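Local structure of pyridine synthase TbtD (Thermobispora bispora, 5WA4) at residues Thr175-Ala178 / Gly183-Val186; Ile167-Val172 / His340-Ala345; Arg192-Ala197 / Cys320-Leu325; Asp214-Asn219 / Ala346-Gly351. The protein probably catalyses the formal [4+2] aza-cycloaddition that forms the central pyridine ring of the thiopeptide antibiotic thiomuracin, on a substrate carrying a leader peptide. One frame throughout, in Å; residues are numbered along the deposited sequence.

Contact 1 of 4, residues Thr175-Ala178 / Gly183-Val186; sequences TAHA and GLPV
The side chain of His177 overlaps that of Leu184, and the two cross at about a right angle. CB of His177 lies 3.7 Å from CD1 of Leu184, while the imidazole extends past the leucine toward its backbone. CG of His177 stands anti to the backbone N (chi1 -169°). This turn carries ND1 to the amide of Leu184. The Leu184 N to His177 ND1 bond is 3.0 Å long and nearly straight, with 174° at the hydrogen. The donor meets the ring at its edge, almost exactly in the ring plane.

The contact closes the short connection between two consecutive helices. Helix 164-178 ends, a short turn follows, and helix 184-201 begins. Gly183 holds the N-cap position, and Leu184 is the first residue of the new helix. An amide at this place has no carbonyl of an earlier turn to bind, and His177 ND1 supplies the acceptor instead. NE2 of His177 is hydrogen-bonded to Glu235 OE1, so both ring nitrogens have partners and the rotation of the ring is fixed from two sides.

Gly183 passes close under the end of the first helix. Its CA makes a CH...O contact with the carbonyl O of His177 at 3.2 Å. Its phi of 70° is easily reached by glycine. On the apolar side, CD2 of Leu184 reaches CB of Ala176 at 4.2 Å. Tyr350 of helix 332-352 packs against His177, Leu184 and Pro185, while Ala231 of helix 220-235 touches His177 and Leu184.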
loop_
_atom_site.group_PDB
_atom_site.type_symbol
_atom_site.label_atom_id
_atom_site.label_comp_id
_atom_site.label_asym_id
_atom_site.label_seq_id
_atom_site.Cartn_x
_atom_site.Cartn_y
_atom_site.Cartn_z
ATOM N N THR E 175 -22.324 8.604 -28.542
ATOM C CA THR E 175 -20.926 8.233 -28.647
ATOM C C THR E 175 -20.667 6.788 -28.179
ATOM O O THR E 175 -19.934 6.031 -28.852
ATOM C CB THR E 175 -20.057 9.214 -27.863
ATOM O OG1 THR E 175 -20.277 10.532 -28.382
ATOM C CG2 THR E 175 -18.584 8.877 -28.006
ATOM N N ALA E 176 -21.257 6.387 -27.054
ATOM C CA ALA E 176 -21.005 5.033 -26.555
ATOM C C ALA E 176 -21.655 3.997 -27.435
ATOM O O ALA E 176 -21.205 2.856 -27.471
ATOM C CB ALA E 176 -21.489 4.864 -25.138
ATOM N N HIS E 177 -22.728 4.368 -28.138
ATOM C CA HIS E 177 -23.418 3.371 -28.965
ATOM C C HIS E 177 -22.726 3.238 -30.321
ATOM O O HIS E 177 -22.451 2.131 -30.790
ATOM C CB HIS E 177 -24.897 3.716 -29.162
ATOM C CG HIS E 177 -25.683 2.598 -29.769
ATOM N ND1 HIS E 177 -25.618 1.304 -29.298
ATOM C CD2 HIS E 177 -26.512 2.566 -30.840
ATOM C CE1 HIS E 177 -26.391 0.528 -30.037
ATOM N NE2 HIS E 177 -26.944 1.269 -30.978
ATOM N N ALA E 178 -22.434 4.378 -30.930
ATOM C CA ALA E 178 -21.916 4.419 -32.277
ATOM C C ALA E 178 -20.420 4.127 -32.337
ATOM O O ALA E 178 -19.976 3.316 -33.142
ATOM C CB ALA E 178 -22.215 5.779 -32.906
ATOM N N GLY E 183 -21.376 -1.354 -29.134
ATOM C CA GLY E 183 -22.479 -0.447 -28.878
ATOM C C GLY E 183 -22.823 -0.460 -27.394
ATOM O O GLY E 183 -22.065 -1.036 -26.585
ATOM N N LEU E 184 -23.960 0.153 -27.040
ATOM C CA LEU E 184 -24.360 0.329 -25.634
ATOM C C LEU E 184 -24.382 -0.934 -24.761
ATOM O O LEU E 184 -23.994 -0.856 -23.602
ATOM C CB LEU E 184 -25.731 1.002 -25.555
ATOM C CG LEU E 184 -25.595 2.517 -25.632
ATOM C CD1 LEU E 184 -26.886 3.149 -26.111
ATOM C CD2 LEU E 184 -25.152 3.065 -24.300
ATOM N N PRO E 185 -24.836 -2.091 -25.294
ATOM C CA PRO E 185 -24.812 -3.311 -24.472
ATOM C C PRO E 185 -23.466 -3.597 -23.809
ATOM O O PRO E 185 -23.433 -4.125 -22.694
ATOM C CB PRO E 185 -25.142 -4.408 -25.483
ATOM C CG PRO E 185 -26.041 -3.743 -26.444
ATOM C CD PRO E 185 -25.543 -2.326 -26.569
ATOM N N VAL E 186 -22.384 -3.247 -24.498
ATOM C CA VAL E 186 -21.036 -3.406 -23.994
ATOM C C VAL E 186 -20.532 -2.120 -23.369
ATOM O O VAL E 186 -19.882 -2.146 -22.313
ATOM C CB VAL E 186 -20.070 -3.833 -25.133
ATOM C CG1 VAL E 186 -18.638 -3.448 -24.824
ATOM C CG2 VAL E 186 -20.192 -5.323 -25.411
#

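Contact 2 of 4, residues Ile167-Val172 / His340-Ala345; sequences IAFDLV and HLAADA
Phe169 reaches across from helix 164-178 to Ala342 and Ala345 on helix 332-352. This is helix-on-helix packing inside the helical part of the protein. The short segments approach to 10.2 Å between axes and cross at -57°, with their N-to-C directions more parallel than antiparallel.

The first torsion of the phenylalanine (chi1 -179°) carries the ring from CB toward helix 332-352. CD2 comes to 4.5 Å from CB of Ala342. CE2, the next atom along that edge, does most of the touching. It sits 3.6 Å from CA of Ala342, 4.0 Å from CB of the same residue, and 4.0 Å from the carbonyl C of Leu341. The small alanine lets the ring come right up to the backbone of the partner helix.

No hydrogen bond joins the two segments, so the contact is purely van der Waals. Apolar side chains of the bound peptide pack on Phe169 and on Leu341, which places this pair beside the peptide site. At the tip of the ring, CZ meets CB of Ala345 edge-on, at 4.5 Å.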
loop_
_atom_site.group_PDB
_atom_site.type_symbol
_atom_site.label_atom_id
_atom_site.label_comp_id
_atom_site.label_asym_id
_atom_site.label_seq_id
_atom_site.Cartn_x
_atom_site.Cartn_y
_atom_site.Cartn_z
ATOM N N ILE E 167 -29.180 17.574 -23.523
ATOM C CA ILE E 167 -28.251 17.549 -24.628
ATOM C C ILE E 167 -27.106 16.587 -24.283
ATOM O O ILE E 167 -26.788 15.679 -25.062
ATOM C CB ILE E 167 -27.714 18.942 -24.944
ATOM C CG1 ILE E 167 -28.876 19.833 -25.420
ATOM C CG2 ILE E 167 -26.583 18.842 -25.974
ATOM C CD1 ILE E 167 -28.505 21.304 -25.704
ATOM N N ALA E 168 -26.533 16.759 -23.096
ATOM C CA ALA E 168 -25.463 15.891 -22.633
ATOM C C ALA E 168 -25.894 14.433 -22.610
ATOM O O ALA E 168 -25.112 13.551 -22.961
ATOM C CB ALA E 168 -24.991 16.303 -21.285
ATOM N N PHE E 169 -27.131 14.158 -22.219
ATOM C CA PHE E 169 -27.568 12.769 -22.200
ATOM C C PHE E 169 -27.471 12.189 -23.611
ATOM O O PHE E 169 -26.876 11.127 -23.806
ATOM C CB PHE E 169 -28.988 12.647 -21.656
ATOM C CG PHE E 169 -29.505 11.226 -21.587
ATOM C CD1 PHE E 169 -30.210 10.675 -22.650
ATOM C CD2 PHE E 169 -29.293 10.448 -20.464
ATOM C CE1 PHE E 169 -30.690 9.369 -22.586
ATOM C CE2 PHE E 169 -29.783 9.139 -20.394
ATOM C CZ PHE E 169 -30.484 8.606 -21.453
ATOM N N ASP E 170 -28.029 12.907 -24.589
ATOM C CA ASP E 170 -28.025 12.458 -25.980
ATOM C C ASP E 170 -26.583 12.207 -26.484
ATOM O O ASP E 170 -26.269 11.104 -26.941
ATOM C CB ASP E 170 -28.732 13.474 -26.899
ATOM C CG ASP E 170 -30.247 13.619 -26.626
ATOM O OD1 ASP E 170 -30.872 12.708 -26.049
ATOM O OD2 ASP E 170 -30.823 14.657 -27.033
ATOM N N LEU E 171 -25.713 13.215 -26.383
ATOM C CA LEU E 171 -24.337 13.091 -26.868
ATOM C C LEU E 171 -23.601 11.928 -26.226
ATOM O O LEU E 171 -23.028 11.084 -26.917
ATOM C CB LEU E 171 -23.558 14.380 -26.630
ATOM C CG LEU E 171 -24.114 15.557 -27.423
ATOM C CD1 LEU E 171 -23.246 16.813 -27.271
ATOM C CD2 LEU E 171 -24.316 15.163 -28.881
ATOM N N VAL E 172 -23.620 11.879 -24.902
ATOM C CA VAL E 172 -22.940 10.810 -24.172
ATOM C C VAL E 172 -23.416 9.424 -24.615
ATOM O O VAL E 172 -22.611 8.561 -24.914
ATOM C CB VAL E 172 -23.131 10.995 -22.646
ATOM C CG1 VAL E 172 -23.185 9.676 -21.918
ATOM C CG2 VAL E 172 -22.044 11.890 -22.090
ATOM N N HIS E 340 -24.626 8.527 -15.046
ATOM C CA HIS E 340 -25.222 7.540 -14.175
ATOM C C HIS E 340 -26.629 7.178 -14.688
ATOM O O HIS E 340 -27.023 6.000 -14.687
ATOM C CB HIS E 340 -25.273 8.036 -12.745
ATOM C CG HIS E 340 -25.829 7.033 -11.793
ATOM N ND1 HIS E 340 -25.034 6.148 -11.100
ATOM C CD2 HIS E 340 -27.109 6.732 -11.467
ATOM C CE1 HIS E 340 -25.797 5.364 -10.360
ATOM N NE2 HIS E 340 -27.062 5.693 -10.571
ATOM N N LEU E 341 -27.365 8.180 -15.160
ATOM C CA LEU E 341 -28.698 7.935 -15.707
ATOM C C LEU E 341 -28.638 7.178 -17.042
ATOM O O LEU E 341 -29.518 6.369 -17.341
ATOM C CB LEU E 341 -29.459 9.256 -15.873
ATOM C CG LEU E 341 -29.855 9.928 -14.549
ATOM C CD1 LEU E 341 -30.365 11.353 -14.740
ATOM C CD2 LEU E 341 -30.881 9.059 -13.836
ATOM N N ALA E 342 -27.610 7.424 -17.852
ATOM C CA ALA E 342 -27.490 6.664 -19.095
ATOM C C ALA E 342 -27.322 5.208 -18.755
ATOM O O ALA E 342 -28.013 4.363 -19.320
ATOM C CB ALA E 342 -26.354 7.141 -19.933
ATOM N N ALA E 343 -26.449 4.912 -17.802
ATOM C CA ALA E 343 -26.151 3.511 -17.503
ATOM C C ALA E 343 -27.355 2.777 -16.883
ATOM O O ALA E 343 -27.583 1.600 -17.166
ATOM C CB ALA E 343 -24.916 3.398 -16.597
ATOM N N ASP E 344 -28.123 3.461 -16.047
ATOM C CA ASP E 344 -29.386 2.889 -15.555
ATOM C C ASP E 344 -30.329 2.568 -16.730
ATOM O O ASP E 344 -30.864 1.475 -16.807
ATOM C CB ASP E 344 -30.097 3.835 -14.551
ATOM C CG ASP E 344 -29.609 3.664 -13.108
ATOM O OD1 ASP E 344 -28.947 2.648 -12.795
ATOM O OD2 ASP E 344 -29.905 4.552 -12.275
ATOM N N ALA E 345 -30.519 3.529 -17.632
ATOM C CA ALA E 345 -31.368 3.347 -18.804
ATOM C C ALA E 345 -30.894 2.184 -19.685
ATOM O O ALA E 345 -31.688 1.313 -20.057
ATOM C CB ALA E 345 -31.416 4.613 -19.603
#

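Contact 3 of 4, residues Arg192-Ala197 / Cys320-Leu325; sequences RSHAEA and CTYLHL
An offset (parallel-displaced) aromatic stack of His194 and Tyr322 ties helix 184-201 to helix 307-328 within the helical part of the fold. The backbones are well apart here, and the two rings span the distance alone. They come from opposite directions and meet face to face. Their planes are 12° apart and their centroids 4.2 Å apart.

The offset puts one edge of the tyrosine over the imidazole. CE2 of Tyr322 lies above the centre of the His194 ring, 3.2 Å from its plane. Nearby, CD2 of His194 is 3.5 Å from CZ of Tyr322. The phenol OH runs on past the ring and lies 3.9 Å from CB of His194. An extended first torsion (chi1 -168°) directs the imidazole toward the tyrosine.

NE2 of His194 is also hydrogen-bonded to NH1 of Arg335, so a polar bond as well as the stack holds the ring, and Phe336 meets the same imidazole at a slant. Cys339 of helix 332-352 touches both stacked residues and Val172 of helix 164-178 packs against Tyr322, so the stack lies where four helices come together.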
loop_
_atom_site.group_PDB
_atom_site.type_symbol
_atom_site.label_atom_id
_atom_site.label_comp_id
_atom_site.label_asym_id
_atom_site.label_seq_id
_atom_site.Cartn_x
_atom_site.Cartn_y
_atom_site.Cartn_z
ATOM N N ARG E 192 -21.208 3.690 -16.733
ATOM C CA ARG E 192 -21.333 3.483 -15.288
ATOM C C ARG E 192 -20.011 3.772 -14.576
ATOM O O ARG E 192 -19.963 4.494 -13.570
ATOM C CB ARG E 192 -21.791 2.064 -14.949
ATOM C CG ARG E 192 -21.989 1.884 -13.441
ATOM C CD ARG E 192 -23.286 1.166 -13.068
ATOM N NE ARG E 192 -24.509 1.940 -13.259
ATOM C CZ ARG E 192 -25.629 1.442 -13.784
ATOM N NH1 ARG E 192 -25.690 0.177 -14.183
ATOM N NH2 ARG E 192 -26.699 2.207 -13.915
ATOM N N SER E 193 -18.942 3.202 -15.118
ATOM C CA SER E 193 -17.617 3.356 -14.544
ATOM C C SER E 193 -17.244 4.822 -14.233
ATOM O O SER E 193 -16.648 5.103 -13.189
ATOM C CB SER E 193 -16.592 2.728 -15.486
ATOM O OG SER E 193 -15.293 3.146 -15.137
ATOM N N HIS E 194 -17.615 5.737 -15.131
ATOM C CA HIS E 194 -17.268 7.152 -15.003
ATOM C C HIS E 194 -17.937 7.719 -13.774
ATOM O O HIS E 194 -17.273 8.338 -12.934
ATOM C CB HIS E 194 -17.686 7.930 -16.258
ATOM C CG HIS E 194 -17.123 9.319 -16.362
ATOM N ND1 HIS E 194 -15.770 9.594 -16.266
ATOM C CD2 HIS E 194 -17.718 10.503 -16.649
ATOM C CE1 HIS E 194 -15.570 10.890 -16.441
ATOM N NE2 HIS E 194 -16.734 11.465 -16.678
ATOM N N ALA E 195 -19.247 7.479 -13.654
ATOM C CA ALA E 195 -20.034 8.021 -12.546
ATOM C C ALA E 195 -19.586 7.418 -11.218
ATOM O O ALA E 195 -19.417 8.133 -10.229
ATOM C CB ALA E 195 -21.533 7.781 -12.773
ATOM N N GLU E 196 -19.381 6.109 -11.200
ATOM C CA GLU E 196 -18.905 5.435 -10.002
ATOM C C GLU E 196 -17.553 5.977 -9.496
ATOM O O GLU E 196 -17.291 5.975 -8.293
ATOM C CB GLU E 196 -18.812 3.936 -10.265
ATOM C CG GLU E 196 -20.164 3.296 -10.418
ATOM C CD GLU E 196 -20.961 3.354 -9.129
ATOM O OE1 GLU E 196 -20.320 3.381 -8.049
ATOM O OE2 GLU E 196 -22.224 3.382 -9.191
ATOM N N ALA E 197 -16.716 6.453 -10.413
ATOM C CA ALA E 197 -15.428 7.019 -10.050
ATOM C C ALA E 197 -15.621 8.269 -9.190
ATOM O O ALA E 197 -14.961 8.453 -8.170
ATOM C CB ALA E 197 -14.637 7.335 -11.297
ATOM N N CYS E 320 -13.338 13.152 -25.335
ATOM C CA CYS E 320 -13.522 14.377 -26.078
ATOM C C CYS E 320 -14.989 14.853 -25.918
ATOM O O CYS E 320 -15.263 16.049 -25.825
ATOM C CB CYS E 320 -13.136 14.157 -27.554
ATOM S SG CYS E 320 -11.317 14.277 -27.884
ATOM N N THR E 321 -15.929 13.915 -25.866
ATOM C CA THR E 321 -17.311 14.278 -25.640
ATOM C C THR E 321 -17.466 14.993 -24.295
ATOM O O THR E 321 -18.055 16.091 -24.225
ATOM C CB THR E 321 -18.231 13.065 -25.670
ATOM O OG1 THR E 321 -18.266 12.533 -26.994
ATOM C CG2 THR E 321 -19.636 13.460 -25.254
ATOM N N TYR E 322 -16.933 14.378 -23.239
ATOM C CA TYR E 322 -17.002 14.988 -21.921
ATOM C C TYR E 322 -16.398 16.380 -21.998
ATOM O O TYR E 322 -16.938 17.299 -21.416
ATOM C CB TYR E 322 -16.279 14.149 -20.867
ATOM C CG TYR E 322 -16.870 12.771 -20.619
ATOM C CD1 TYR E 322 -18.200 12.486 -20.931
ATOM C CD2 TYR E 322 -16.095 11.757 -20.064
ATOM C CE1 TYR E 322 -18.733 11.226 -20.702
ATOM C CE2 TYR E 322 -16.612 10.505 -19.818
ATOM C CZ TYR E 322 -17.929 10.232 -20.139
ATOM O OH TYR E 322 -18.435 8.957 -19.916
ATOM N N LEU E 323 -15.308 16.547 -22.746
ATOM C CA LEU E 323 -14.632 17.842 -22.817
ATOM C C LEU E 323 -15.497 18.894 -23.542
ATOM O O LEU E 323 -15.401 20.108 -23.255
ATOM C CB LEU E 323 -13.263 17.705 -23.497
ATOM C CG LEU E 323 -12.025 17.166 -22.755
ATOM C CD1 LEU E 323 -10.869 17.085 -23.709
ATOM C CD2 LEU E 323 -11.617 18.047 -21.589
ATOM N N HIS E 324 -16.344 18.417 -24.458
ATOM C CA HIS E 324 -17.319 19.240 -25.169
ATOM C C HIS E 324 -18.372 19.741 -24.181
ATOM O O HIS E 324 -18.615 20.933 -24.079
ATOM C CB HIS E 324 -17.967 18.418 -26.283
ATOM C CG HIS E 324 -18.973 19.155 -27.127
ATOM N ND1 HIS E 324 -18.684 20.334 -27.788
ATOM C CD2 HIS E 324 -20.254 18.844 -27.460
ATOM C CE1 HIS E 324 -19.742 20.717 -28.484
ATOM N NE2 HIS E 324 -20.705 19.826 -28.309
ATOM N N LEU E 325 -18.991 18.812 -23.451
ATOM C CA LEU E 325 -20.021 19.141 -22.476
ATOM C C LEU E 325 -19.508 20.185 -21.468
ATOM O O LEU E 325 -20.233 21.108 -21.123
ATOM C CB LEU E 325 -20.507 17.886 -21.741
ATOM C CG LEU E 325 -20.945 16.720 -22.621
ATOM C CD1 LEU E 325 -21.339 15.498 -21.811
ATOM C CD2 LEU E 325 -22.057 17.111 -23.575
#

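Contact 4 of 4, residues Asp214-Asn219 / Ala346-Gly351; sequences DHYARN and AADVYG
Tyr216 and Asp348 meet through a single hydrogen bond between their side chains. The phenol OH of Tyr216 donates to OD2 of Asp348 at 2.7 Å. The two residues come from opposite directions, one on helix 205-218 and the other on helix 332-352. OD2 lies at the edge of the tyrosine ring, in its plane, and is 3.3 Å from CE2. It accepts with its anti lone pair, the one turned away from OD1. Ring and carboxylate planes are 26° apart. With chi1 at 172°, the tyrosine side chain points its ring straight across to the aspartate.

OD1, the other oxygen, forms a salt bridge with Arg220 of the second subunit. The carboxylate is thus gripped from both chains, and the nearby arginine would tend to keep it charged.

Next to Tyr216, the end of its helix is tied together by side chains. ND2 of Asn219 donates to the carbonyl O of His215 at 2.8 Å, in the carbonyl plane. NH2 of Arg218 donates to ND1 of His215 at 3.0 Å, meeting the imidazole in its plane. His215 and Arg218 also make weak hydrogen bonds to the backbone of the bound peptide. Asp214 forms a salt bridge with Arg188 of the second subunit. The arrangement is a subunit interface of packed helices, with the leader-peptide site alongside.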
loop_
_atom_site.group_PDB
_atom_site.type_symbol
_atom_site.label_atom_id
_atom_site.label_comp_id
_atom_site.label_asym_id
_atom_site.label_seq_id
_atom_site.Cartn_x
_atom_site.Cartn_y
_atom_site.Cartn_z
ATOM N N ASP E 214 -33.010 6.302 -7.439
ATOM C CA ASP E 214 -34.418 6.623 -7.162
ATOM C C ASP E 214 -34.979 7.584 -8.208
ATOM O O ASP E 214 -36.032 7.337 -8.784
ATOM C CB ASP E 214 -34.592 7.243 -5.768
ATOM C CG ASP E 214 -34.488 6.217 -4.644
ATOM O OD1 ASP E 214 -34.063 5.074 -4.911
ATOM O OD2 ASP E 214 -34.806 6.560 -3.485
ATOM N N HIS E 215 -34.283 8.691 -8.436
ATOM C CA HIS E 215 -34.680 9.653 -9.454
ATOM C C HIS E 215 -34.817 8.994 -10.816
ATOM O O HIS E 215 -35.614 9.420 -11.648
ATOM C CB HIS E 215 -33.673 10.792 -9.555
ATOM C CG HIS E 215 -33.914 11.694 -10.724
ATOM N ND1 HIS E 215 -34.957 12.593 -10.764
ATOM C CD2 HIS E 215 -33.276 11.803 -11.912
ATOM C CE1 HIS E 215 -34.934 13.238 -11.916
ATOM N NE2 HIS E 215 -33.926 12.776 -12.632
ATOM N N TYR E 216 -34.031 7.957 -11.059
ATOM C CA TYR E 216 -34.178 7.243 -12.307
ATOM C C TYR E 216 -35.526 6.519 -12.353
ATOM O O TYR E 216 -36.321 6.731 -13.272
ATOM C CB TYR E 216 -33.037 6.248 -12.522
ATOM C CG TYR E 216 -33.293 5.375 -13.721
ATOM C CD1 TYR E 216 -33.203 5.887 -15.014
ATOM C CD2 TYR E 216 -33.679 4.054 -13.560
ATOM C CE1 TYR E 216 -33.456 5.090 -16.115
ATOM C CE2 TYR E 216 -33.938 3.258 -14.634
ATOM C CZ TYR E 216 -33.827 3.773 -15.912
ATOM O OH TYR E 216 -34.099 2.944 -16.970
ATOM N N ALA E 217 -35.786 5.673 -11.357
ATOM C CA ALA E 217 -36.951 4.790 -11.395
ATOM C C ALA E 217 -38.285 5.551 -11.401
ATOM O O ALA E 217 -39.272 5.046 -11.935
ATOM C CB ALA E 217 -36.902 3.814 -10.236
ATOM N N ARG E 218 -38.314 6.760 -10.832
ATOM C CA ARG E 218 -39.518 7.608 -10.892
ATOM C C ARG E 218 -39.805 8.009 -12.319
ATOM O O ARG E 218 -40.942 8.313 -12.681
ATOM C CB ARG E 218 -39.389 8.878 -10.038
ATOM C CG ARG E 218 -39.455 8.616 -8.560
ATOM C CD ARG E 218 -39.140 9.825 -7.689
ATOM N NE ARG E 218 -38.168 10.741 -8.272
ATOM C CZ ARG E 218 -37.333 11.488 -7.555
ATOM N NH1 ARG E 218 -37.314 11.372 -6.232
ATOM N NH2 ARG E 218 -36.488 12.315 -8.157
ATOM N N ASN E 219 -38.758 7.998 -13.130
ATOM C CA ASN E 219 -38.869 8.414 -14.506
ATOM C C ASN E 219 -38.463 7.351 -15.514
ATOM O O ASN E 219 -38.191 7.678 -16.667
ATOM C CB ASN E 219 -38.039 9.661 -14.692
ATOM C CG ASN E 219 -38.463 10.749 -13.758
ATOM O OD1 ASN E 219 -39.465 11.412 -13.997
ATOM N ND2 ASN E 219 -37.725 10.930 -12.674
ATOM N N ALA E 346 -29.599 2.168 -20.010
ATOM C CA ALA E 346 -29.024 1.088 -20.804
ATOM C C ALA E 346 -29.245 -0.257 -20.145
ATOM O O ALA E 346 -29.614 -1.208 -20.803
ATOM C CB ALA E 346 -27.551 1.318 -21.028
ATOM N N ALA E 347 -29.028 -0.337 -18.843
ATOM C CA ALA E 347 -29.165 -1.606 -18.137
ATOM C C ALA E 347 -30.586 -2.150 -18.283
ATOM O O ALA E 347 -30.801 -3.371 -18.366
ATOM C CB ALA E 347 -28.800 -1.441 -16.660
ATOM N N ASP E 348 -31.557 -1.244 -18.336
ATOM C CA ASP E 348 -32.936 -1.679 -18.475
ATOM C C ASP E 348 -33.183 -2.203 -19.872
ATOM O O ASP E 348 -33.561 -3.360 -20.045
ATOM C CB ASP E 348 -33.898 -0.543 -18.151
ATOM C CG ASP E 348 -34.440 -0.643 -16.742
ATOM O OD1 ASP E 348 -34.648 -1.794 -16.283
ATOM O OD2 ASP E 348 -34.623 0.416 -16.090
ATOM N N VAL E 349 -32.928 -1.349 -20.860
ATOM C CA VAL E 349 -33.250 -1.641 -22.251
ATOM C C VAL E 349 -32.582 -2.899 -22.753
ATOM O O VAL E 349 -33.223 -3.704 -23.417
ATOM C CB VAL E 349 -32.852 -0.497 -23.180
ATOM C CG1 VAL E 349 -33.184 -0.868 -24.617
ATOM C CG2 VAL E 349 -33.549 0.798 -22.756
ATOM N N TYR E 350 -31.305 -3.070 -22.413
ATOM C CA TYR E 350 -30.495 -4.164 -22.950
ATOM C C TYR E 350 -30.464 -5.381 -22.020
ATOM O O TYR E 350 -29.901 -6.426 -22.357
ATOM C CB TYR E 350 -29.075 -3.665 -23.269
ATOM C CG TYR E 350 -29.111 -2.637 -24.381
ATOM C CD1 TYR E 350 -29.355 -3.016 -25.695
ATOM C CD2 TYR E 350 -28.959 -1.279 -24.116
ATOM C CE1 TYR E 350 -29.427 -2.077 -26.716
ATOM C CE2 TYR E 350 -29.022 -0.329 -25.134
ATOM C CZ TYR E 350 -29.254 -0.736 -26.434
ATOM O OH TYR E 350 -29.325 0.205 -27.449
ATOM N N GLY E 351 -31.108 -5.253 -20.867
ATOM C CA GLY E 351 -31.278 -6.382 -19.974
ATOM C C GLY E 351 -32.552 -7.142 -20.294
ATOM O O GLY E 351 -32.575 -8.368 -20.195
#

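How the contacts relate
All four contacts lie on the same side of the chain's centre, among the helices that follow the antiparallel sheet. Contacts 1 and 2 share helix 164-178, contacts 1 and 3 share helix 184-201, and contacts 2 and 4 share helix 332-352. Contact 2 is central, with its centre about 10 to 11 Å from those of the others. Along the chain, contacts 1 and 3 are nested inside the loop closed by contact 2, while contact 4 crosses it. A salt bridge from Asp344 to Arg192 joins contacts 2 and 3. A probable hydrogen bond between Thr175 OG1 and Thr321 OG1 joins contacts 1 and 3. Contacts 3 and 4 also form salt bridges with the second subunit, and contacts 2 and 4 touch the bound peptide.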